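Sesquisabinene B synthase 2 (Santalum album, PDB 6A2A) probably converts farnesyl diphosphate into the sesquiterpene sesquisabinene B, as a magnesium- or manganese-dependent plant terpene synthase of the Tpsb subfamily. Local coordinates at residues Glu223-Trp226 with Phe227-Tyr231. Residues are numbered along the deposited sequence; the frame is centred on the assembly and turned at random.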
ATOM      1  N   GLU A 223      11.960  10.322 -24.997  1.00 17.81           N
ATOM      2  CA  GLU A 223      12.132  10.666 -26.420  1.00 19.66           C
ATOM      3  C   GLU A 223      10.758  10.870 -27.072  1.00 20.54           C
ATOM      4  O   GLU A 223      10.632  11.755 -27.959  1.00 20.78           O
ATOM      5  CB  GLU A 223      12.923   9.582 -27.168  1.00 18.82           C
ATOM      6  CG  GLU A 223      13.221   9.947 -28.624  1.00 20.98           C
ATOM      7  CD  GLU A 223      14.047  11.200 -28.852  1.00 17.87           C
ATOM      8  OE1 GLU A 223      14.605  11.829 -27.892  1.00 20.52           O
ATOM      9  OE2 GLU A 223      14.043  11.660 -30.072  1.00 22.08           O
ATOM     10  N   ALA A 224       9.788  10.087 -26.691  1.00 20.07           N
ATOM     11  CA  ALA A 224       8.453  10.177 -27.305  1.00 20.91           C
ATOM     12  C   ALA A 224       7.878  11.585 -27.081  1.00 22.13           C
ATOM     13  O   ALA A 224       7.306  12.193 -28.018  1.00 23.06           O
ATOM     14  CB  ALA A 224       7.533   9.127 -26.787  1.00 20.99           C
ATOM     15  N   ARG A 225       8.007  12.085 -25.873  1.00 22.19           N
ATOM     16  CA  ARG A 225       7.430  13.399 -25.602  1.00 22.18           C
ATOM     17  C   ARG A 225       8.152  14.510 -26.370  1.00 22.66           C
ATOM     18  O   ARG A 225       7.492  15.476 -26.813  1.00 23.12           O
ATOM     19  CB  ARG A 225       7.499  13.754 -24.117  1.00 21.90           C
ATOM     20  CG  ARG A 225       6.781  15.054 -23.780  1.00 23.46           C
ATOM     21  CD  ARG A 225       5.297  14.975 -24.043  1.00 24.37           C
ATOM     22  NE  ARG A 225       4.693  16.330 -23.938  1.00 24.52           N
ATOM     23  CZ  ARG A 225       4.630  17.231 -24.921  1.00 29.95           C
ATOM     24  NH1 ARG A 225       5.215  16.994 -26.081  1.00 26.96           N
ATOM     25  NH2 ARG A 225       3.931  18.358 -24.754  1.00 30.48           N
ATOM     26  N   TRP A 226       9.471  14.441 -26.473  1.00 20.67           N
ATOM     27  CA  TRP A 226      10.238  15.411 -27.237  1.00 20.05           C
ATOM     28  C   TRP A 226       9.842  15.308 -28.721  1.00 22.49           C
ATOM     29  O   TRP A 226       9.626  16.337 -29.403  1.00 21.23           O
ATOM     30  CB  TRP A 226      11.731  15.165 -27.087  1.00 21.08           C
ATOM     31  CG  TRP A 226      12.587  16.147 -27.811  1.00 21.29           C
ATOM     32  CD1 TRP A 226      12.966  17.383 -27.363  1.00 26.31           C
ATOM     33  CD2 TRP A 226      13.107  16.021 -29.146  1.00 21.86           C
ATOM     34  NE1 TRP A 226      13.751  17.998 -28.301  1.00 24.21           N
ATOM     35  CE2 TRP A 226      13.856  17.180 -29.400  1.00 24.41           C
ATOM     36  CE3 TRP A 226      13.059  15.024 -30.126  1.00 23.85           C
ATOM     37  CZ2 TRP A 226      14.523  17.377 -30.611  1.00 24.85           C
ATOM     38  CZ3 TRP A 226      13.728  15.219 -31.323  1.00 25.27           C
ATOM     39  CH2 TRP A 226      14.450  16.372 -31.549  1.00 22.65           C
ATOM     40  N   PHE A 227       9.810  14.077 -29.231  1.00 19.64           N
ATOM     41  CA  PHE A 227       9.600  13.884 -30.676  1.00 22.12           C
ATOM     42  C   PHE A 227       8.149  14.213 -31.076  1.00 22.04           C
ATOM     43  O   PHE A 227       7.936  14.547 -32.262  1.00 23.80           O
ATOM     44  CB  PHE A 227      10.004  12.473 -31.082  1.00 23.42           C
ATOM     45  CG  PHE A 227       9.951  12.276 -32.562  1.00 24.27           C
ATOM     46  CD1 PHE A 227      10.834  12.942 -33.383  1.00 26.96           C
ATOM     47  CD2 PHE A 227       8.927  11.548 -33.127  1.00 24.87           C
ATOM     48  CE1 PHE A 227      10.702  12.833 -34.766  1.00 29.21           C
ATOM     49  CE2 PHE A 227       8.843  11.381 -34.493  1.00 25.42           C
ATOM     50  CZ  PHE A 227       9.728  12.041 -35.307  1.00 27.79           C
ATOM     51  N   ILE A 228       7.182  14.089 -30.199  1.00 21.57           N
ATOM     52  CA  ILE A 228       5.806  14.500 -30.546  1.00 24.42           C
ATOM     53  C   ILE A 228       5.820  15.979 -30.996  1.00 26.83           C
ATOM     54  O   ILE A 228       5.219  16.325 -32.010  1.00 27.13           O
ATOM     55  CB  ILE A 228       4.833  14.240 -29.392  1.00 26.68           C
ATOM     56  CG1 ILE A 228       4.440  12.766 -29.335  1.00 27.04           C
ATOM     57  CG2 ILE A 228       3.604  15.129 -29.494  1.00 29.05           C
ATOM     58  CD1 ILE A 228       3.797  12.388 -28.036  1.00 25.22           C
ATOM     59  N   ASP A 229       6.516  16.829 -30.251  1.00 26.13           N
ATOM     60  CA  ASP A 229       6.673  18.232 -30.630  1.00 28.75           C
ATOM     61  C   ASP A 229       7.478  18.438 -31.882  1.00 33.52           C
ATOM     62  O   ASP A 229       7.102  19.247 -32.730  1.00 31.50           O
ATOM     63  CB  ASP A 229       7.297  19.033 -29.501  1.00 34.21           C
ATOM     64  CG  ASP A 229       6.386  19.191 -28.336  1.00 32.55           C
ATOM     65  OD1 ASP A 229       5.208  18.857 -28.413  1.00 36.79           O
ATOM     66  OD2 ASP A 229       6.914  19.578 -27.321  1.00 38.26           O
ATOM     67  N   THR A 230       8.594  17.721 -32.032  1.00 27.72           N
ATOM     68  CA  THR A 230       9.433  17.854 -33.207  1.00 25.13           C
ATOM     69  C   THR A 230       8.669  17.385 -34.449  1.00 25.83           C
ATOM     70  O   THR A 230       8.720  18.063 -35.504  1.00 28.63           O
ATOM     71  CB  THR A 230      10.745  17.083 -33.003  1.00 25.38           C
ATOM     72  OG1 THR A 230      11.475  17.718 -31.945  1.00 26.39           O
ATOM     73  CG2 THR A 230      11.609  17.047 -34.247  1.00 27.86           C
ATOM     74  N   TYR A 231       7.989  16.238 -34.337  1.00 23.48           N
ATOM     75  CA  TYR A 231       7.296  15.637 -35.483  1.00 27.30           C
ATOM     76  C   TYR A 231       6.223  16.582 -36.058  1.00 28.35           C
ATOM     77  O   TYR A 231       5.980  16.592 -37.287  1.00 27.81           O
ATOM     78  CB  TYR A 231       6.583  14.357 -35.068  1.00 27.13           C
ATOM     79  CG  TYR A 231       5.936  13.598 -36.189  1.00 22.88           C
ATOM     80  CD1 TYR A 231       6.611  13.336 -37.361  1.00 25.83           C
ATOM     81  CD2 TYR A 231       4.645  13.145 -36.060  1.00 25.00           C
ATOM     82  CE1 TYR A 231       6.016  12.613 -38.379  1.00 28.00           C
ATOM     83  CE2 TYR A 231       4.035  12.420 -37.065  1.00 27.18           C
ATOM     84  CZ  TYR A 231       4.713  12.178 -38.237  1.00 27.55           C
ATOM     85  OH  TYR A 231       4.093  11.465 -39.224  1.00 29.21           O
TER
HETATM   86  O   HOH W   1       8.234  18.218 -24.926  1.00 45.03           O
HETATM   87  O   HOH W   2       4.280  20.624 -26.106  1.00 51.35           O
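Helix 220-232 carries two i to i+4 side-chain pairs, Arg225 with Asp229 and Trp226 with Thr230. Arg225 and Asp229 form a salt bridge, NH1 to OD1 at 3.0 Å. The N-H points almost straight at the oxygen, at 173°, and OD1 lies in the guanidinium plane. The two planes stand 82° apart, and NH1 reaches OD1 from above the carboxylate plane. A water bridges the same two groups, accepting from Arg225 NH2 at 2.7 Å and donating to Asp229 OD1 at 3.1 Å.

The i to i+4 backbone bonds of the alpha helix run through this stretch except at Arg225 O. Phe227 N hydrogen-bonds to Glu223 O at 2.8 Å, and Thr230 N hydrogen-bonds to Trp226 O at 3.1 Å. Asp229 N stands 3.8 Å from Arg225 O, and a second water donates weakly to that carbonyl and also to Asp229 OD2. Phe227 packs on Thr87 and Arg90 of helix 78-90, and Ile228 on Lys246 and Phe249 of helix 239-270.

CG of Trp226 is anti to the backbone N (chi1 -178°), which carries the indole along the helix toward Thr230. Thr230 CB sits over the six-membered ring in a CH-pi contact, 4.1 Å from its centroid. Thr230 OG1 lies over the same ring, 3.3 Å from Trp226 CH2, and is hydrogen-bonded to Lys205. The indole also stacks with His209, whose NE2 is hydrogen-bonded to Glu223 OE1. With an alanine in place of Trp226, Thr230 CB and His209 would probably lose the aromatic ring they rest against.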